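Synaptotagmin IV (Rattus norvegicus, PDB 1W15) takes part in the mobility of neuronal dense core vesicles through its interaction with the kinesin KIF1A, whose weakening on phosphorylation lets vesicles be captured at synapses. Local coordinates at residues G130-E135 / K146-C151. Numbering follows the deposited sequence.
Sequences GGHWKE and KWHMLC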
ATOM      1  N   GLY A 130       5.180  -8.096  20.558  1.00 47.96           N
ATOM      2  CA  GLY A 130       6.251  -9.091  20.569  1.00 45.40           C
ATOM      3  C   GLY A 130       6.378 -10.022  19.353  1.00 43.89           C
ATOM      4  O   GLY A 130       7.465 -10.134  18.752  1.00 42.23           O
ATOM      5  N   GLY A 131       5.295 -10.720  18.997  1.00 42.21           N
ATOM      6  CA  GLY A 131       5.370 -11.710  17.889  1.00 40.06           C
ATOM      7  C   GLY A 131       5.523 -11.040  16.524  1.00 38.51           C
ATOM      8  O   GLY A 131       6.183 -11.551  15.616  1.00 37.75           O
ATOM      9  N   HIS A 132       4.882  -9.886  16.367  1.00 37.93           N
ATOM     10  CA  HIS A 132       4.954  -9.149  15.111  1.00 37.99           C
ATOM     11  C   HIS A 132       6.404  -8.664  14.923  1.00 37.46           C
ATOM     12  O   HIS A 132       6.986  -8.834  13.864  1.00 34.74           O
ATOM     13  CB  HIS A 132       3.955  -7.965  15.127  1.00 36.71           C
ATOM     14  CG  HIS A 132       3.728  -7.351  13.767  1.00 37.85           C
ATOM     15  ND1 HIS A 132       2.755  -6.392  13.529  1.00 36.01           N
ATOM     16  CD2 HIS A 132       4.362  -7.541  12.580  1.00 37.46           C
ATOM     17  CE1 HIS A 132       2.789  -6.031  12.256  1.00 36.35           C
ATOM     18  NE2 HIS A 132       3.750  -6.718  11.651  1.00 38.34           N
ATOM     19  N   TRP A 133       6.989  -8.103  15.996  1.00 36.56           N
ATOM     20  CA  TRP A 133       8.400  -7.678  15.942  1.00 37.05           C
ATOM     21  C   TRP A 133       9.378  -8.834  15.661  1.00 35.88           C
ATOM     22  O   TRP A 133      10.326  -8.676  14.900  1.00 33.74           O
ATOM     23  CB  TRP A 133       8.801  -7.031  17.245  1.00 37.37           C
ATOM     24  CG  TRP A 133      10.021  -6.155  17.142  1.00 37.96           C
ATOM     25  CD1 TRP A 133      11.282  -6.396  17.689  1.00 38.41           C
ATOM     26  CD2 TRP A 133      10.118  -4.898  16.464  1.00 38.13           C
ATOM     27  NE1 TRP A 133      12.109  -5.330  17.419  1.00 37.53           N
ATOM     28  CE2 TRP A 133      11.431  -4.407  16.663  1.00 38.07           C
ATOM     29  CE3 TRP A 133       9.217  -4.119  15.722  1.00 38.92           C
ATOM     30  CZ2 TRP A 133      11.865  -3.185  16.137  1.00 38.78           C
ATOM     31  CZ3 TRP A 133       9.651  -2.892  15.201  1.00 39.20           C
ATOM     32  CH2 TRP A 133      10.970  -2.443  15.414  1.00 39.87           C
ATOM     33  N   LYS A 134       9.162  -9.976  16.299  1.00 35.86           N
ATOM     34  CA  LYS A 134      10.002 -11.162  16.019  1.00 36.26           C
ATOM     35  C   LYS A 134       9.999 -11.541  14.515  1.00 36.19           C
ATOM     36  O   LYS A 134      11.040 -11.895  13.917  1.00 33.18           O
ATOM     37  CB  LYS A 134       9.572 -12.338  16.892  1.00 37.13           C
ATOM     38  CG  LYS A 134      10.359 -13.612  16.538  1.00 39.33           C
ATOM     39  CD  LYS A 134      10.379 -14.671  17.602  1.00 41.16           C
ATOM     40  CE  LYS A 134      10.820 -16.030  16.995  1.00 41.99           C
ATOM     41  NZ  LYS A 134      12.242 -16.069  16.390  1.00 40.64           N
ATOM     42  N   GLU A 135       8.810 -11.465  13.919  1.00 35.60           N
ATOM     43  CA  GLU A 135       8.602 -11.878  12.537  1.00 37.37           C
ATOM     44  C   GLU A 135       9.337 -10.890  11.607  1.00 37.11           C
ATOM     45  O   GLU A 135      10.040 -11.319  10.673  1.00 36.68           O
ATOM     46  CB  GLU A 135       7.100 -11.984  12.223  1.00 37.76           C
ATOM     47  CG  GLU A 135       6.788 -12.865  11.016  1.00 46.21           C
ATOM     48  CD  GLU A 135       5.288 -13.058  10.771  1.00 50.20           C
ATOM     49  OE1 GLU A 135       4.495 -12.888  11.719  1.00 51.72           O
ATOM     50  OE2 GLU A 135       4.908 -13.394   9.620  1.00 55.02           O
ATOM     51  N   LYS A 146      -0.387  -6.969  10.473  1.00 33.84           N
ATOM     52  CA  LYS A 146      -1.154  -7.678  11.504  1.00 35.03           C
ATOM     53  C   LYS A 146      -2.081  -6.681  12.178  1.00 34.32           C
ATOM     54  O   LYS A 146      -1.710  -5.504  12.322  1.00 32.66           O
ATOM     55  CB  LYS A 146      -0.291  -8.265  12.636  1.00 35.77           C
ATOM     56  CG  LYS A 146       0.819  -9.207  12.186  1.00 44.90           C
ATOM     57  CD  LYS A 146       1.362 -10.078  13.381  1.00 52.83           C
ATOM     58  CE  LYS A 146       2.455 -11.054  12.872  1.00 56.26           C
ATOM     59  NZ  LYS A 146       1.930 -11.815  11.674  1.00 57.97           N
ATOM     60  N   TRP A 147      -3.238  -7.188  12.560  1.00 33.82           N
ATOM     61  CA  TRP A 147      -4.166  -6.498  13.487  1.00 33.94           C
ATOM     62  C   TRP A 147      -3.702  -6.680  14.923  1.00 34.73           C
ATOM     63  O   TRP A 147      -3.258  -7.778  15.306  1.00 34.15           O
ATOM     64  CB  TRP A 147      -5.559  -7.101  13.356  1.00 33.49           C
ATOM     65  CG  TRP A 147      -6.368  -6.596  12.195  1.00 34.11           C
ATOM     66  CD1 TRP A 147      -6.716  -7.288  11.034  1.00 32.28           C
ATOM     67  CD2 TRP A 147      -6.977  -5.300  12.090  1.00 33.46           C
ATOM     68  NE1 TRP A 147      -7.486  -6.476  10.225  1.00 35.42           N
ATOM     69  CE2 TRP A 147      -7.700  -5.270  10.852  1.00 33.42           C
ATOM     70  CE3 TRP A 147      -6.999  -4.153  12.935  1.00 34.85           C
ATOM     71  CZ2 TRP A 147      -8.432  -4.127  10.410  1.00 35.18           C
ATOM     72  CZ3 TRP A 147      -7.739  -3.034  12.526  1.00 33.38           C
ATOM     73  CH2 TRP A 147      -8.428  -3.022  11.246  1.00 35.49           C
ATOM     74  N   HIS A 148      -3.771  -5.617  15.730  1.00 32.99           N
ATOM     75  CA  HIS A 148      -3.419  -5.682  17.135  1.00 34.24           C
ATOM     76  C   HIS A 148      -4.513  -5.031  17.948  1.00 35.46           C
ATOM     77  O   HIS A 148      -5.020  -4.001  17.527  1.00 34.71           O
ATOM     78  CB  HIS A 148      -2.177  -4.870  17.406  1.00 32.61           C
ATOM     79  CG  HIS A 148      -0.966  -5.423  16.741  1.00 35.52           C
ATOM     80  ND1 HIS A 148      -0.177  -6.389  17.332  1.00 35.06           N
ATOM     81  CD2 HIS A 148      -0.412  -5.155  15.536  1.00 30.83           C
ATOM     82  CE1 HIS A 148       0.839  -6.676  16.533  1.00 35.94           C
ATOM     83  NE2 HIS A 148       0.724  -5.943  15.431  1.00 35.27           N
ATOM     84  N   MET A 149      -4.832  -5.595  19.110  1.00 36.76           N
ATOM     85  CA  MET A 149      -5.700  -4.886  20.101  1.00 39.19           C
ATOM     86  C   MET A 149      -4.926  -3.706  20.682  1.00 39.18           C
ATOM     87  O   MET A 149      -3.721  -3.791  20.912  1.00 38.66           O
ATOM     88  CB  MET A 149      -6.137  -5.815  21.247  1.00 40.86           C
ATOM     89  CG  MET A 149      -6.912  -7.102  20.808  1.00 46.61           C
ATOM     90  SD  MET A 149      -8.484  -6.752  19.943  1.00 60.21           S
ATOM     91  CE  MET A 149      -9.371  -5.719  21.102  1.00 56.07           C
ATOM     92  N   LEU A 150      -5.612  -2.590  20.885  1.00 39.09           N
ATOM     93  CA  LEU A 150      -5.027  -1.423  21.500  1.00 40.19           C
ATOM     94  C   LEU A 150      -5.139  -1.530  23.031  1.00 42.54           C
ATOM     95  O   LEU A 150      -6.090  -2.110  23.540  1.00 42.41           O
ATOM     96  CB  LEU A 150      -5.763  -0.162  21.003  1.00 39.10           C
ATOM     97  CG  LEU A 150      -5.496   0.109  19.506  1.00 37.34           C
ATOM     98  CD1 LEU A 150      -6.505   1.069  18.913  1.00 38.18           C
ATOM     99  CD2 LEU A 150      -4.097   0.679  19.297  1.00 34.95           C
ATOM    100  N   CYS A 151      -4.151  -0.997  23.733  1.00 45.29           N
ATOM    101  CA  CYS A 151      -4.163  -0.894  25.192  1.00 48.91           C
ATOM    102  C   CYS A 151      -4.422   0.526  25.643  1.00 50.40           C
ATOM    103  O   CYS A 151      -4.368   1.463  24.861  1.00 48.56           O
ATOM    104  CB  CYS A 151      -2.807  -1.261  25.739  1.00 49.13           C
ATOM    105  SG  CYS A 151      -2.597  -3.001  25.473  1.00 59.42           S
TER
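Lys146 lays its aliphatic chain across one face of the His132 imidazole, with CG 3.6 Å from the ring centroid and only 7° off the ring normal. The two side chains run past each other in opposite directions, the lysine heading for the helix while the histidine reaches out toward the strand. Lys146 CD continues over the root of the ring, 3.6 Å from His132 CG, and a bend at the last torsion (chi4 -51°) carries the ammonium group to Glu135, about one helical turn after His132. There Lys146 NZ forms a salt bridge with Glu135 OE1 at 2.8 Å, meeting the carboxylate on its syn side and 27° out of its plane.

The rim of the same imidazole is occupied as well. His132 ND1 and His148 NE2 share a nearly straight hydrogen bond of 2.8 Å. The rings lie edge against edge, their planes only slightly tilted, with centroids 5.0 Å apart and no stacking. The far nitrogens also have partners: His132 NE2 bonds to the carbonyl oxygen of Ile144 and His148 ND1 to the hydroxyl of Ser128, so both buried rings are held at two points, which should fix their rotation.

In this C2B domain, helix 128-138 is thereby joined to strand 144-149, the outermost of its sheet within this chain; that strand pairs antiparallel with strand 18-26 through backbone bonds of Lys146 with Val21 and His148 with Leu19. Leu121 of strand 114-121, in the other sheet, touches both rings, while Gln26 of the second subunit packs on Lys146 and Glu135.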